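Local coordinates for protein TbpB (Actinobacillus pleuropneumoniae, PDB 3HOL) that probably captures iron-loaded host transferrin at the bacterial surface, as the lipoprotein component of the transferrin receptor used for iron acquisition, at residues F341-Q346 with N356-Q361; Q82-G87 with E245-F250; N108-E113 with E290-G295; N117-Y122 with Q174-F179. All coordinates share one frame; numbering follows the deposited sequence.

Contact 1: residues F341-Q346 with N356-Q361; sequences FGQLWQ and NSLFLQ
Asn-356 opens the second strand beside Trp-345: the two side chains run the same way, and the amide oxygen OD1 lies 3.6 Å from Trp-345 CB. Ser-357 grips Leu-344 twice. Its backbone N and its hydroxyl both donate to Leu-344 O, the OG bond being 2.9 Å long; with OG held between the backbone N and the carbonyl carbon (chi1 65°), the hydroxyl turns back onto the neighbouring strand, and a small polar residue fits this buried place. Leu-358 lies alongside Gln-343, its CD2 3.6 Å from Gln-343 CG, so that the methylene part of the glutamine serves as an apolar surface. These strands, 339-346 and 356-363, form an antiparallel beta hairpin in the C-lobe handle domain. Phe-359 folds its ring back over Gly-342, whose N sits 3.5 Å above the ring plane near its centre and whose CA makes a CH-pi contact 4.2 Å from the ring centroid. Glycine, having no side chain, lets the backbone lie close against the ring face, and its backbone angles (phi 168°) are ones that glycine tolerates. Gly-342 and Phe-359 also exchange two backbone hydrogen bonds. Leu-360 then places CD1 4.0 Å from Phe-341 CB.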
loop_
_atom_site.group_PDB
_atom_site.type_symbol
_atom_site.label_atom_id
_atom_site.label_comp_id
_atom_site.label_asym_id
_atom_site.label_seq_id
_atom_site.Cartn_x
_atom_site.Cartn_y
_atom_site.Cartn_z
ATOM N N PHE A 341 -10.757 8.818 -8.534
ATOM C CA PHE A 341 -9.853 9.650 -9.332
ATOM C C PHE A 341 -10.181 11.093 -9.046
ATOM O O PHE A 341 -11.250 11.398 -8.531
ATOM C CB PHE A 341 -9.949 9.332 -10.847
ATOM C CG PHE A 341 -11.307 9.658 -11.474
ATOM C CD1 PHE A 341 -11.598 10.959 -11.929
ATOM C CD2 PHE A 341 -12.276 8.654 -11.619
ATOM C CE1 PHE A 341 -12.853 11.251 -12.522
ATOM C CE2 PHE A 341 -13.552 8.945 -12.213
ATOM C CZ PHE A 341 -13.824 10.229 -12.648
ATOM N N GLY A 342 -9.256 11.990 -9.308
ATOM C CA GLY A 342 -9.614 13.385 -9.201
ATOM C C GLY A 342 -8.406 14.257 -9.254
ATOM O O GLY A 342 -7.384 13.904 -9.880
ATOM N N GLN A 343 -8.549 15.403 -8.593
ATOM C CA GLN A 343 -7.563 16.460 -8.624
ATOM C C GLN A 343 -6.922 16.659 -7.267
ATOM O O GLN A 343 -7.563 16.488 -6.222
ATOM C CB GLN A 343 -8.204 17.771 -9.139
ATOM C CG GLN A 343 -8.680 17.608 -10.581
ATOM C CD GLN A 343 -9.292 18.854 -11.189
ATOM O OE1 GLN A 343 -9.174 19.958 -10.630
ATOM N NE2 GLN A 343 -9.964 18.687 -12.352
ATOM N N LEU A 344 -5.658 17.042 -7.293
ATOM C CA LEU A 344 -4.912 17.275 -6.068
ATOM C C LEU A 344 -3.975 18.464 -6.270
ATOM O O LEU A 344 -3.175 18.474 -7.210
ATOM C CB LEU A 344 -4.114 16.018 -5.728
ATOM C CG LEU A 344 -3.197 16.030 -4.530
ATOM C CD1 LEU A 344 -4.003 15.957 -3.218
ATOM C CD2 LEU A 344 -2.244 14.865 -4.698
ATOM N N TRP A 345 -4.080 19.437 -5.367
ATOM C CA TRP A 345 -3.278 20.621 -5.420
ATOM C C TRP A 345 -2.912 21.085 -4.007
ATOM O O TRP A 345 -3.394 20.528 -3.002
ATOM C CB TRP A 345 -3.988 21.711 -6.240
ATOM C CG TRP A 345 -5.255 22.281 -5.641
ATOM C CD1 TRP A 345 -5.341 23.270 -4.694
ATOM C CD2 TRP A 345 -6.613 21.935 -5.981
ATOM N NE1 TRP A 345 -6.671 23.541 -4.405
ATOM C CE2 TRP A 345 -7.466 22.730 -5.174
ATOM C CE3 TRP A 345 -7.186 21.005 -6.852
ATOM C CZ2 TRP A 345 -8.864 22.652 -5.246
ATOM C CZ3 TRP A 345 -8.587 20.924 -6.919
ATOM C CH2 TRP A 345 -9.406 21.745 -6.113
ATOM N N GLN A 346 -2.032 22.076 -3.945
ATOM C CA GLN A 346 -1.673 22.716 -2.690
ATOM C C GLN A 346 -2.284 24.106 -2.659
ATOM O O GLN A 346 -2.143 24.882 -3.604
ATOM C CB GLN A 346 -0.154 22.797 -2.544
ATOM C CG GLN A 346 0.326 23.418 -1.222
ATOM C CD GLN A 346 1.851 23.351 -1.062
ATOM O OE1 GLN A 346 2.544 22.765 -1.889
ATOM N NE2 GLN A 346 2.367 23.952 0.005
ATOM N N ASN A 356 -0.824 21.806 -9.043
ATOM C CA ASN A 356 -1.982 21.018 -9.353
ATOM C C ASN A 356 -1.542 19.696 -9.996
ATOM O O ASN A 356 -0.565 19.655 -10.736
ATOM C CB ASN A 356 -2.922 21.837 -10.264
ATOM C CG ASN A 356 -4.278 21.196 -10.434
ATOM O OD1 ASN A 356 -4.787 20.514 -9.533
ATOM N ND2 ASN A 356 -4.883 21.405 -11.607
ATOM N N SER A 357 -2.269 18.622 -9.683
ATOM C CA SER A 357 -1.992 17.279 -10.208
ATOM C C SER A 357 -3.299 16.464 -10.317
ATOM O O SER A 357 -4.347 16.887 -9.805
ATOM C CB SER A 357 -0.958 16.550 -9.323
ATOM O OG SER A 357 -1.493 16.311 -8.033
ATOM N N LEU A 358 -3.225 15.303 -10.974
ATOM C CA LEU A 358 -4.357 14.379 -11.028
ATOM C C LEU A 358 -3.958 13.051 -10.366
ATOM O O LEU A 358 -2.782 12.744 -10.303
ATOM C CB LEU A 358 -4.752 14.122 -12.481
ATOM C CG LEU A 358 -5.075 15.384 -13.289
ATOM C CD1 LEU A 358 -5.139 14.984 -14.782
ATOM C CD2 LEU A 358 -6.398 15.943 -12.847
ATOM N N PHE A 359 -4.933 12.280 -9.879
ATOM C CA PHE A 359 -4.631 10.960 -9.338
ATOM C C PHE A 359 -5.691 9.961 -9.791
ATOM O O PHE A 359 -6.860 10.340 -10.064
ATOM C CB PHE A 359 -4.524 10.990 -7.794
ATOM C CG PHE A 359 -5.839 11.243 -7.092
ATOM C CD1 PHE A 359 -6.711 10.199 -6.799
ATOM C CD2 PHE A 359 -6.220 12.556 -6.749
ATOM C CE1 PHE A 359 -7.943 10.446 -6.164
ATOM C CE2 PHE A 359 -7.457 12.819 -6.116
ATOM C CZ PHE A 359 -8.315 11.778 -5.828
ATOM N N LEU A 360 -5.274 8.700 -9.881
ATOM C CA LEU A 360 -6.208 7.594 -10.090
ATOM C C LEU A 360 -5.778 6.421 -9.229
ATOM O O LEU A 360 -4.597 6.055 -9.234
ATOM C CB LEU A 360 -6.250 7.166 -11.566
ATOM C CG LEU A 360 -7.346 6.096 -11.773
ATOM C CD1 LEU A 360 -8.253 6.441 -12.938
ATOM C CD2 LEU A 360 -6.760 4.648 -11.908
ATOM N N GLN A 361 -6.729 5.826 -8.521
ATOM C CA GLN A 361 -6.497 4.590 -7.787
ATOM C C GLN A 361 -7.592 3.572 -8.098
ATOM O O GLN A 361 -8.746 3.929 -8.237
ATOM C CB GLN A 361 -6.431 4.864 -6.272
ATOM C CG GLN A 361 -5.477 6.047 -5.895
ATOM C CD GLN A 361 -5.087 6.007 -4.400
ATOM O OE1 GLN A 361 -3.893 6.078 -4.048
ATOM N NE2 GLN A 361 -6.076 5.827 -3.533
#

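Contact 2: residues Q82-G87 with E245-F250; sequences QYVRSG and EMAGKF
Val-84 lays its branched end over Glu-245 and Ala-247, with its CB 3.9 Å from Ala-247 CB and CG1 against the aliphatic start of the glutamate. Two sheets meet here: strand 84-91 belongs to a five-stranded antiparallel sheet, while strand 245-251 is part of the N-lobe beta barrel. The strand segments pass face to face, 7.0 Å apart at their axes and inclined by 37°, a separation spanned by side chains. A small alanine lets valine come close, and Tyr-239 and Ser-262 of the barrel also touch Val-84. At the end of the contact the chemistry turns polar. Glu-245 reaches out with an extended chain beyond CG (chi2 171°) and presents its carboxylate to the turn leading into strand 84-91. Its OE2 accepts from Gln-82 N at 2.7 Å through the syn lone pair, in a nearly straight bond (169°). OE1 takes Tyr-83 N at 2.7 Å, out of the carboxylate plane, and receives a weak bond from Val-84 N. A carboxylate answers the turn well because its two oxygens can accept from the N-H groups of successive residues. One water donates to both Glu-245 OE2, at 2.6 Å, and Gln-82 OE1, at 3.0 Å.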
loop_
_atom_site.group_PDB
_atom_site.type_symbol
_atom_site.label_atom_id
_atom_site.label_comp_id
_atom_site.label_asym_id
_atom_site.label_seq_id
_atom_site.Cartn_x
_atom_site.Cartn_y
_atom_site.Cartn_z
ATOM N N GLN A 82 16.152 -5.199 -1.258
ATOM C CA GLN A 82 15.984 -3.908 -1.941
ATOM C C GLN A 82 14.801 -3.082 -1.450
ATOM O O GLN A 82 14.769 -1.855 -1.615
ATOM C CB GLN A 82 15.811 -4.144 -3.455
ATOM C CG GLN A 82 16.982 -4.866 -4.114
ATOM C CD GLN A 82 16.686 -5.088 -5.561
ATOM O OE1 GLN A 82 16.251 -6.167 -5.944
ATOM N NE2 GLN A 82 16.839 -4.048 -6.367
ATOM N N TYR A 83 13.812 -3.723 -0.850
ATOM C CA TYR A 83 12.536 -3.025 -0.591
ATOM C C TYR A 83 12.106 -3.128 0.862
ATOM O O TYR A 83 11.159 -2.446 1.245
ATOM C CB TYR A 83 11.411 -3.651 -1.456
ATOM C CG TYR A 83 11.722 -3.529 -2.924
ATOM C CD1 TYR A 83 11.671 -2.268 -3.550
ATOM C CD2 TYR A 83 12.056 -4.651 -3.693
ATOM C CE1 TYR A 83 11.959 -2.108 -4.910
ATOM C CE2 TYR A 83 12.335 -4.520 -5.065
ATOM C CZ TYR A 83 12.288 -3.233 -5.671
ATOM O OH TYR A 83 12.562 -3.058 -7.024
ATOM N N VAL A 84 12.729 -4.001 1.659
ATOM C CA VAL A 84 12.279 -4.155 3.058
ATOM C C VAL A 84 13.466 -4.138 4.040
ATOM O O VAL A 84 14.603 -4.354 3.636
ATOM C CB VAL A 84 11.445 -5.461 3.263
ATOM C CG1 VAL A 84 10.255 -5.497 2.334
ATOM C CG2 VAL A 84 12.313 -6.762 3.072
ATOM N N ARG A 85 13.210 -3.879 5.315
ATOM C CA ARG A 85 14.265 -4.038 6.349
ATOM C C ARG A 85 13.586 -4.256 7.682
ATOM O O ARG A 85 12.653 -3.526 8.032
ATOM C CB ARG A 85 15.152 -2.766 6.458
ATOM C CG ARG A 85 16.308 -2.928 7.460
ATOM C CD ARG A 85 17.241 -1.694 7.491
ATOM N NE ARG A 85 18.437 -1.928 8.341
ATOM C CZ ARG A 85 19.479 -1.096 8.428
ATOM N NH1 ARG A 85 19.509 0.024 7.672
ATOM N NH2 ARG A 85 20.512 -1.401 9.233
ATOM N N SER A 86 14.047 -5.233 8.442
ATOM C CA SER A 86 13.586 -5.375 9.811
ATOM C C SER A 86 14.820 -5.546 10.712
ATOM O O SER A 86 15.940 -5.853 10.237
ATOM C CB SER A 86 12.618 -6.566 9.914
ATOM O OG SER A 86 13.307 -7.761 9.536
ATOM N N GLY A 87 14.656 -5.312 12.006
ATOM C CA GLY A 87 15.803 -5.464 12.927
ATOM C C GLY A 87 15.573 -4.737 14.233
ATOM O O GLY A 87 14.439 -4.661 14.731
ATOM N N GLU A 245 9.686 -9.024 -2.199
ATOM C CA GLU A 245 10.096 -9.146 -0.798
ATOM C C GLU A 245 8.854 -8.974 0.087
ATOM O O GLU A 245 7.764 -8.572 -0.412
ATOM C CB GLU A 245 11.163 -8.071 -0.465
ATOM C CG GLU A 245 12.506 -8.348 -1.240
ATOM C CD GLU A 245 13.490 -7.235 -1.116
ATOM O OE1 GLU A 245 13.335 -6.356 -0.240
ATOM O OE2 GLU A 245 14.418 -7.216 -1.918
ATOM N N MET A 246 8.993 -9.323 1.372
ATOM C CA MET A 246 7.864 -9.220 2.299
ATOM C C MET A 246 8.406 -8.861 3.678
ATOM O O MET A 246 9.571 -9.158 4.008
ATOM C CB MET A 246 7.054 -10.535 2.338
ATOM C CG MET A 246 7.930 -11.739 2.758
ATOM S SD MET A 246 6.961 -13.266 2.970
ATOM C CE MET A 246 6.253 -13.006 4.663
ATOM N N ALA A 247 7.577 -8.208 4.495
ATOM C CA ALA A 247 7.994 -7.853 5.853
ATOM C C ALA A 247 6.729 -7.743 6.679
ATOM O O ALA A 247 5.619 -7.533 6.126
ATOM C CB ALA A 247 8.781 -6.525 5.856
ATOM N N GLY A 248 6.857 -7.932 7.977
ATOM C CA GLY A 248 5.664 -7.785 8.840
ATOM C C GLY A 248 5.948 -8.021 10.291
ATOM O O GLY A 248 7.118 -8.043 10.725
ATOM N N LYS A 249 4.873 -8.157 11.071
ATOM C CA LYS A 249 5.037 -8.224 12.528
ATOM C C LYS A 249 3.882 -8.992 13.133
ATOM O O LYS A 249 2.835 -9.196 12.485
ATOM C CB LYS A 249 5.087 -6.800 13.150
ATOM C CG LYS A 249 3.681 -6.164 13.321
ATOM C CD LYS A 249 3.780 -4.685 13.769
ATOM C CE LYS A 249 2.432 -4.125 14.264
ATOM N NZ LYS A 249 1.370 -4.282 13.183
ATOM N N PHE A 250 4.063 -9.418 14.374
ATOM C CA PHE A 250 2.916 -9.817 15.145
ATOM C C PHE A 250 3.112 -9.469 16.611
ATOM O O PHE A 250 4.259 -9.239 17.083
ATOM C CB PHE A 250 2.554 -11.307 14.978
ATOM C CG PHE A 250 3.564 -12.269 15.551
ATOM C CD1 PHE A 250 3.599 -12.526 16.901
ATOM C CD2 PHE A 250 4.430 -12.974 14.703
ATOM C CE1 PHE A 250 4.511 -13.452 17.445
ATOM C CE2 PHE A 250 5.353 -13.933 15.225
ATOM C CZ PHE A 250 5.398 -14.153 16.614
HETATM O O HOH W 1 14.449 -8.047 -4.367
#

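Contact 3: residues N108-E113 with E290-G295; sequences NSPAKE and ELNNFG
Lys-112 and Glu-290 run alongside each other head to tail and join in a salt bridge, Lys-112 NZ lying 2.7 Å from Glu-290 OE1. The ammonium group meets that oxygen on its anti side, 20° out of the carboxylate plane, and donates a second bond of 2.9 Å to Leu-291 O. The length of lysine is put to use: its chain runs extended to CE and then bends at the last torsion (chi4 88°), which swings NZ in between the two acceptors. Pro-110 makes the apolar half of the contact. Its CG rests 3.7 Å from Phe-294 CE1, and its CD approaches Asn-292 OD1, the proline and asparagine side chains lying roughly perpendicular. Both segments are irregular loops: 108-113 runs from strand 101-107 of a five-stranded sheet to strand 113-115, which pairs with strand 272-282 in the sheet of the C-lobe handle domain, and 290-295 belongs to that domain. Two waters link the loops. One accepts from Ser-109 N and donates to Asn-292 OD1, both at 2.8 Å; another accepts from Lys-112 NZ and Asn-293 N and lies 2.9 Å from Pro-110 O. Farther out, Asn-293 shapes its own loop by an Asx turn, OD1 accepting from Gly-295 N at 2.8 Å. Asn-205 ND2 bonds to both Ala-111 O and Asn-293 O, bracing one loop against the other.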
loop_
_atom_site.group_PDB
_atom_site.type_symbol
_atom_site.label_atom_id
_atom_site.label_comp_id
_atom_site.label_asym_id
_atom_site.label_seq_id
_atom_site.Cartn_x
_atom_site.Cartn_y
_atom_site.Cartn_z
ATOM N N ASN A 108 9.409 -0.149 1.297
ATOM C CA ASN A 108 8.905 0.839 0.361
ATOM C C ASN A 108 8.410 0.125 -0.887
ATOM O O ASN A 108 8.675 -1.070 -1.067
ATOM C CB ASN A 108 10.007 1.848 -0.024
ATOM C CG ASN A 108 11.216 1.178 -0.644
ATOM O OD1 ASN A 108 11.148 0.662 -1.746
ATOM N ND2 ASN A 108 12.342 1.181 0.084
ATOM N N SER A 109 7.702 0.852 -1.736
ATOM C CA SER A 109 7.125 0.288 -2.973
ATOM C C SER A 109 6.153 -0.889 -2.730
ATOM O O SER A 109 6.361 -1.982 -3.266
ATOM C CB SER A 109 8.258 -0.094 -3.944
ATOM O OG SER A 109 7.687 -0.604 -5.135
ATOM N N PRO A 110 5.083 -0.681 -1.920
ATOM C CA PRO A 110 4.088 -1.742 -1.698
ATOM C C PRO A 110 3.614 -2.338 -3.043
ATOM O O PRO A 110 3.285 -1.579 -3.943
ATOM C CB PRO A 110 2.915 -0.997 -1.028
ATOM C CG PRO A 110 3.573 0.237 -0.371
ATOM C CD PRO A 110 4.683 0.611 -1.315
ATOM N N ALA A 111 3.598 -3.664 -3.167
ATOM C CA ALA A 111 3.457 -4.335 -4.486
ATOM C C ALA A 111 2.189 -3.951 -5.228
ATOM O O ALA A 111 1.116 -3.940 -4.641
ATOM C CB ALA A 111 3.505 -5.890 -4.305
ATOM N N LYS A 112 2.288 -3.660 -6.519
ATOM C CA LYS A 112 1.065 -3.396 -7.314
ATOM C C LYS A 112 0.752 -4.548 -8.265
ATOM O O LYS A 112 -0.317 -4.581 -8.881
ATOM C CB LYS A 112 1.203 -2.087 -8.110
ATOM C CG LYS A 112 1.051 -0.824 -7.182
ATOM C CD LYS A 112 0.850 0.444 -7.995
ATOM C CE LYS A 112 0.684 1.668 -7.062
ATOM N NZ LYS A 112 2.007 2.274 -6.709
ATOM N N GLU A 113 1.703 -5.465 -8.387
ATOM C CA GLU A 113 1.488 -6.728 -9.084
ATOM C C GLU A 113 1.942 -7.863 -8.179
ATOM O O GLU A 113 2.893 -7.704 -7.391
ATOM C CB GLU A 113 2.266 -6.768 -10.404
ATOM C CG GLU A 113 1.964 -5.609 -11.342
ATOM C CD GLU A 113 2.574 -5.773 -12.767
ATOM O OE1 GLU A 113 3.269 -6.774 -13.068
ATOM O OE2 GLU A 113 2.337 -4.891 -13.599
ATOM N N GLU A 290 4.290 7.073 -8.890
ATOM C CA GLU A 290 3.539 6.070 -8.145
ATOM C C GLU A 290 3.113 6.616 -6.800
ATOM O O GLU A 290 3.868 7.342 -6.154
ATOM C CB GLU A 290 4.416 4.825 -7.948
ATOM C CG GLU A 290 4.688 4.071 -9.205
ATOM C CD GLU A 290 3.429 3.533 -9.881
ATOM O OE1 GLU A 290 2.400 3.176 -9.207
ATOM O OE2 GLU A 290 3.485 3.424 -11.117
ATOM N N LEU A 291 1.910 6.259 -6.369
ATOM C CA LEU A 291 1.446 6.519 -5.005
ATOM C C LEU A 291 1.543 5.252 -4.186
ATOM O O LEU A 291 1.284 4.165 -4.702
ATOM C CB LEU A 291 -0.035 6.952 -5.010
ATOM C CG LEU A 291 -0.297 8.350 -5.570
ATOM C CD1 LEU A 291 -1.828 8.568 -5.778
ATOM C CD2 LEU A 291 0.343 9.483 -4.703
ATOM N N ASN A 292 1.878 5.371 -2.901
ATOM C CA ASN A 292 1.775 4.204 -2.025
ATOM C C ASN A 292 0.314 3.798 -1.788
ATOM O O ASN A 292 -0.527 4.617 -1.370
ATOM C CB ASN A 292 2.470 4.484 -0.692
ATOM C CG ASN A 292 3.953 4.637 -0.856
ATOM O OD1 ASN A 292 4.572 3.989 -1.723
ATOM N ND2 ASN A 292 4.558 5.448 -0.000
ATOM N N ASN A 293 -0.001 2.536 -2.035
ATOM C CA ASN A 293 -1.381 2.091 -1.807
ATOM C C ASN A 293 -1.385 0.623 -1.385
ATOM O O ASN A 293 -0.565 -0.165 -1.897
ATOM C CB ASN A 293 -2.205 2.260 -3.089
ATOM C CG ASN A 293 -3.685 2.026 -2.845
ATOM O OD1 ASN A 293 -4.130 0.892 -2.970
ATOM N ND2 ASN A 293 -4.414 3.055 -2.398
ATOM N N PHE A 294 -2.273 0.251 -0.450
ATOM C CA PHE A 294 -2.257 -1.118 0.041
ATOM C C PHE A 294 -3.406 -1.973 -0.484
ATOM O O PHE A 294 -3.537 -3.131 -0.122
ATOM C CB PHE A 294 -2.190 -1.126 1.570
ATOM C CG PHE A 294 -1.053 -0.333 2.123
ATOM C CD1 PHE A 294 0.252 -0.779 1.959
ATOM C CD2 PHE A 294 -1.298 0.844 2.840
ATOM C CE1 PHE A 294 1.330 -0.056 2.506
ATOM C CE2 PHE A 294 -0.250 1.584 3.390
ATOM C CZ PHE A 294 1.081 1.138 3.207
ATOM N N GLY A 295 -4.193 -1.434 -1.399
ATOM C CA GLY A 295 -5.333 -2.190 -1.936
ATOM C C GLY A 295 -6.698 -1.576 -1.629
ATOM O O GLY A 295 -7.715 -2.146 -1.957
HETATM O O HOH W 2 7.293 3.632 -1.460
HETATM O O HOH W 3 1.974 0.992 -3.844
#

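Contact 4: residues N117-Y122 with Q174-F179; sequences NQLLTY and QFEVDF
Tyr-122 and Phe-179 approach from opposite directions and meet at their edges, with Tyr-122 OH 3.3 Å from Phe-179 CZ and lying in the plane of the phenylalanine ring. They belong to an antiparallel strand pair in the N-lobe beta barrel, where strand 119-133 runs beside strand 171-178; the Phe-179 ring, just past the end of strand 171-178, folds back under the pair to meet Tyr-122. Leu-120 N and O pair with Val-177, and Tyr-122 N and O with Phe-175, through four backbone bonds. On the face that carries Leu-120, Tyr-122, Phe-175 and Val-177, bulky apolar groups interlock. Val-177 uses its two methyls separately: CG1, anti to the backbone N (chi1 -179°), sits 3.4 Å above the centre of the Phe-179 ring, while CG2 reaches Tyr-122 CE2 at 3.7 Å. Leu-120 CD1 comes to Phe-179 CE1 at 3.9 Å, crossing it at a slant. Tyrosine suits its place because its hydroxyl, in this apolar setting, bonds to Ala-243 O, while its ring also meets His-265 edge to face. The other face mixes apolar and polar side chains and is more exposed. Leu-119 CD1 packs 3.4 Å from Glu-176 CG and also lies against the carboxylate. Thr-121 CG2 lies 3.7 Å from Gln-174 CG, and a water bridges Thr-121 OG1 and Gln-174 NE2, which donates to it at 2.7 Å.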
loop_
_atom_site.group_PDB
_atom_site.type_symbol
_atom_site.label_atom_id
_atom_site.label_comp_id
_atom_site.label_asym_id
_atom_site.label_seq_id
_atom_site.Cartn_x
_atom_site.Cartn_y
_atom_site.Cartn_z
ATOM N N ASN A 117 0.764 -17.561 -10.266
ATOM C CA ASN A 117 0.491 -18.874 -9.717
ATOM C C ASN A 117 1.696 -19.633 -9.190
ATOM O O ASN A 117 1.515 -20.722 -8.659
ATOM C CB ASN A 117 -0.285 -19.721 -10.738
ATOM C CG ASN A 117 0.485 -19.936 -12.031
ATOM O OD1 ASN A 117 0.294 -20.942 -12.727
ATOM N ND2 ASN A 117 1.350 -18.991 -12.373
ATOM N N GLN A 118 2.906 -19.068 -9.303
ATOM C CA GLN A 118 4.136 -19.791 -8.894
ATOM C C GLN A 118 4.152 -19.916 -7.374
ATOM O O GLN A 118 3.813 -18.940 -6.697
ATOM C CB GLN A 118 5.399 -19.039 -9.351
ATOM C CG GLN A 118 6.688 -19.860 -9.316
ATOM C CD GLN A 118 7.866 -19.178 -10.041
ATOM O OE1 GLN A 118 7.706 -18.508 -11.069
ATOM N NE2 GLN A 118 9.045 -19.366 -9.506
ATOM N N LEU A 119 4.501 -21.089 -6.841
ATOM C CA LEU A 119 4.570 -21.287 -5.367
ATOM C C LEU A 119 5.939 -20.776 -4.933
ATOM O O LEU A 119 6.955 -21.314 -5.356
ATOM C CB LEU A 119 4.359 -22.768 -5.018
ATOM C CG LEU A 119 4.424 -23.295 -3.580
ATOM C CD1 LEU A 119 3.342 -22.672 -2.687
ATOM C CD2 LEU A 119 4.238 -24.821 -3.670
ATOM N N LEU A 120 5.973 -19.686 -4.172
ATOM C CA LEU A 120 7.240 -19.006 -3.905
ATOM C C LEU A 120 7.649 -19.011 -2.430
ATOM O O LEU A 120 6.828 -18.769 -1.540
ATOM C CB LEU A 120 7.204 -17.570 -4.456
ATOM C CG LEU A 120 7.321 -17.399 -5.985
ATOM C CD1 LEU A 120 6.840 -15.998 -6.337
ATOM C CD2 LEU A 120 8.741 -17.632 -6.471
ATOM N N THR A 121 8.916 -19.311 -2.190
ATOM C CA THR A 121 9.462 -19.367 -0.807
ATOM C C THR A 121 10.213 -18.083 -0.544
ATOM O O THR A 121 11.109 -17.764 -1.292
ATOM C CB THR A 121 10.409 -20.586 -0.658
ATOM O OG1 THR A 121 9.599 -21.747 -0.716
ATOM C CG2 THR A 121 11.145 -20.579 0.681
ATOM N N TYR A 122 9.818 -17.331 0.494
ATOM C CA TYR A 122 10.581 -16.147 0.908
ATOM C C TYR A 122 11.418 -16.586 2.117
ATOM O O TYR A 122 10.877 -17.167 3.083
ATOM C CB TYR A 122 9.624 -15.054 1.346
ATOM C CG TYR A 122 8.807 -14.461 0.240
ATOM C CD1 TYR A 122 9.089 -13.181 -0.233
ATOM C CD2 TYR A 122 7.742 -15.176 -0.341
ATOM C CE1 TYR A 122 8.295 -12.588 -1.274
ATOM C CE2 TYR A 122 6.959 -14.607 -1.392
ATOM C CZ TYR A 122 7.249 -13.318 -1.833
ATOM O OH TYR A 122 6.501 -12.754 -2.819
ATOM N N GLN A 174 11.225 -18.411 7.174
ATOM C CA GLN A 174 10.923 -18.957 5.875
ATOM C C GLN A 174 9.407 -18.981 5.688
ATOM O O GLN A 174 8.672 -19.387 6.594
ATOM C CB GLN A 174 11.561 -20.353 5.698
ATOM C CG GLN A 174 11.317 -20.987 4.322
ATOM C CD GLN A 174 12.080 -22.288 4.084
ATOM O OE1 GLN A 174 13.261 -22.389 4.394
ATOM N NE2 GLN A 174 11.394 -23.295 3.516
ATOM N N PHE A 175 8.937 -18.516 4.522
ATOM C CA PHE A 175 7.507 -18.454 4.244
ATOM C C PHE A 175 7.232 -19.057 2.874
ATOM O O PHE A 175 8.021 -18.864 1.957
ATOM C CB PHE A 175 7.010 -16.990 4.242
ATOM C CG PHE A 175 7.372 -16.223 5.503
ATOM C CD1 PHE A 175 6.526 -16.248 6.622
ATOM C CD2 PHE A 175 8.563 -15.491 5.561
ATOM C CE1 PHE A 175 6.893 -15.555 7.820
ATOM C CE2 PHE A 175 8.940 -14.768 6.736
ATOM C CZ PHE A 175 8.111 -14.798 7.853
ATOM N N GLU A 176 6.136 -19.800 2.734
ATOM C CA GLU A 176 5.778 -20.310 1.410
ATOM C C GLU A 176 4.469 -19.686 1.002
ATOM O O GLU A 176 3.474 -19.827 1.692
ATOM C CB GLU A 176 5.659 -21.849 1.444
ATOM C CG GLU A 176 5.213 -22.432 0.129
ATOM C CD GLU A 176 4.822 -23.917 0.267
ATOM O OE1 GLU A 176 5.743 -24.738 0.206
ATOM O OE2 GLU A 176 3.620 -24.249 0.474
ATOM N N VAL A 177 4.464 -18.981 -0.126
ATOM C CA VAL A 177 3.261 -18.269 -0.558
ATOM C C VAL A 177 2.699 -18.952 -1.813
ATOM O O VAL A 177 3.389 -19.076 -2.838
ATOM C CB VAL A 177 3.505 -16.757 -0.819
ATOM C CG1 VAL A 177 2.181 -16.050 -1.265
ATOM C CG2 VAL A 177 4.069 -16.082 0.479
ATOM N N ASP A 178 1.433 -19.357 -1.714
ATOM C CA ASP A 178 0.704 -19.857 -2.877
ATOM C C ASP A 178 -0.155 -18.714 -3.381
ATOM O O ASP A 178 -1.208 -18.426 -2.804
ATOM C CB ASP A 178 -0.139 -21.085 -2.501
ATOM C CG ASP A 178 -0.792 -21.771 -3.745
ATOM O OD1 ASP A 178 -0.977 -21.121 -4.791
ATOM O OD2 ASP A 178 -1.118 -22.975 -3.649
ATOM N N PHE A 179 0.316 -18.014 -4.420
ATOM C CA PHE A 179 -0.427 -16.861 -4.905
ATOM C C PHE A 179 -1.765 -17.250 -5.573
ATOM O O PHE A 179 -2.711 -16.438 -5.619
ATOM C CB PHE A 179 0.461 -15.987 -5.823
ATOM C CG PHE A 179 1.524 -15.192 -5.045
ATOM C CD1 PHE A 179 2.831 -15.685 -4.901
ATOM C CD2 PHE A 179 1.194 -13.984 -4.429
ATOM C CE1 PHE A 179 3.821 -14.940 -4.161
ATOM C CE2 PHE A 179 2.143 -13.236 -3.696
ATOM C CZ PHE A 179 3.454 -13.725 -3.534
HETATM O O HOH W 4 0.010 -22.310 -6.897
HETATM O O HOH W 5 9.208 -22.861 1.964
#

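How the contacts relate
Contacts 1 and 4 pair neighbouring antiparallel strands through backbone hydrogen bonds, one in the handle domain and the other in the N-lobe barrel, on opposite sides of the chain's centre. Contacts 2 and 3 instead join parts far apart in sequence: contact 2 by a carboxylate gripping backbone N-H groups, contact 3 by a lysine-glutamate salt bridge, each with bridging water and an apolar patch. Contacts 1 and 2 are largely buried, whereas 3 and 4 are partly so. Contacts 2 and 4 share the barrel sheet: Met-246 SD lies 3.5 Å from Tyr-122 CG. Contact 3, nearest the chain's centre, touches contact 2 through Tyr-83 O and Asn-108 N, and contact 1 where Leu-291 packs on Phe-359.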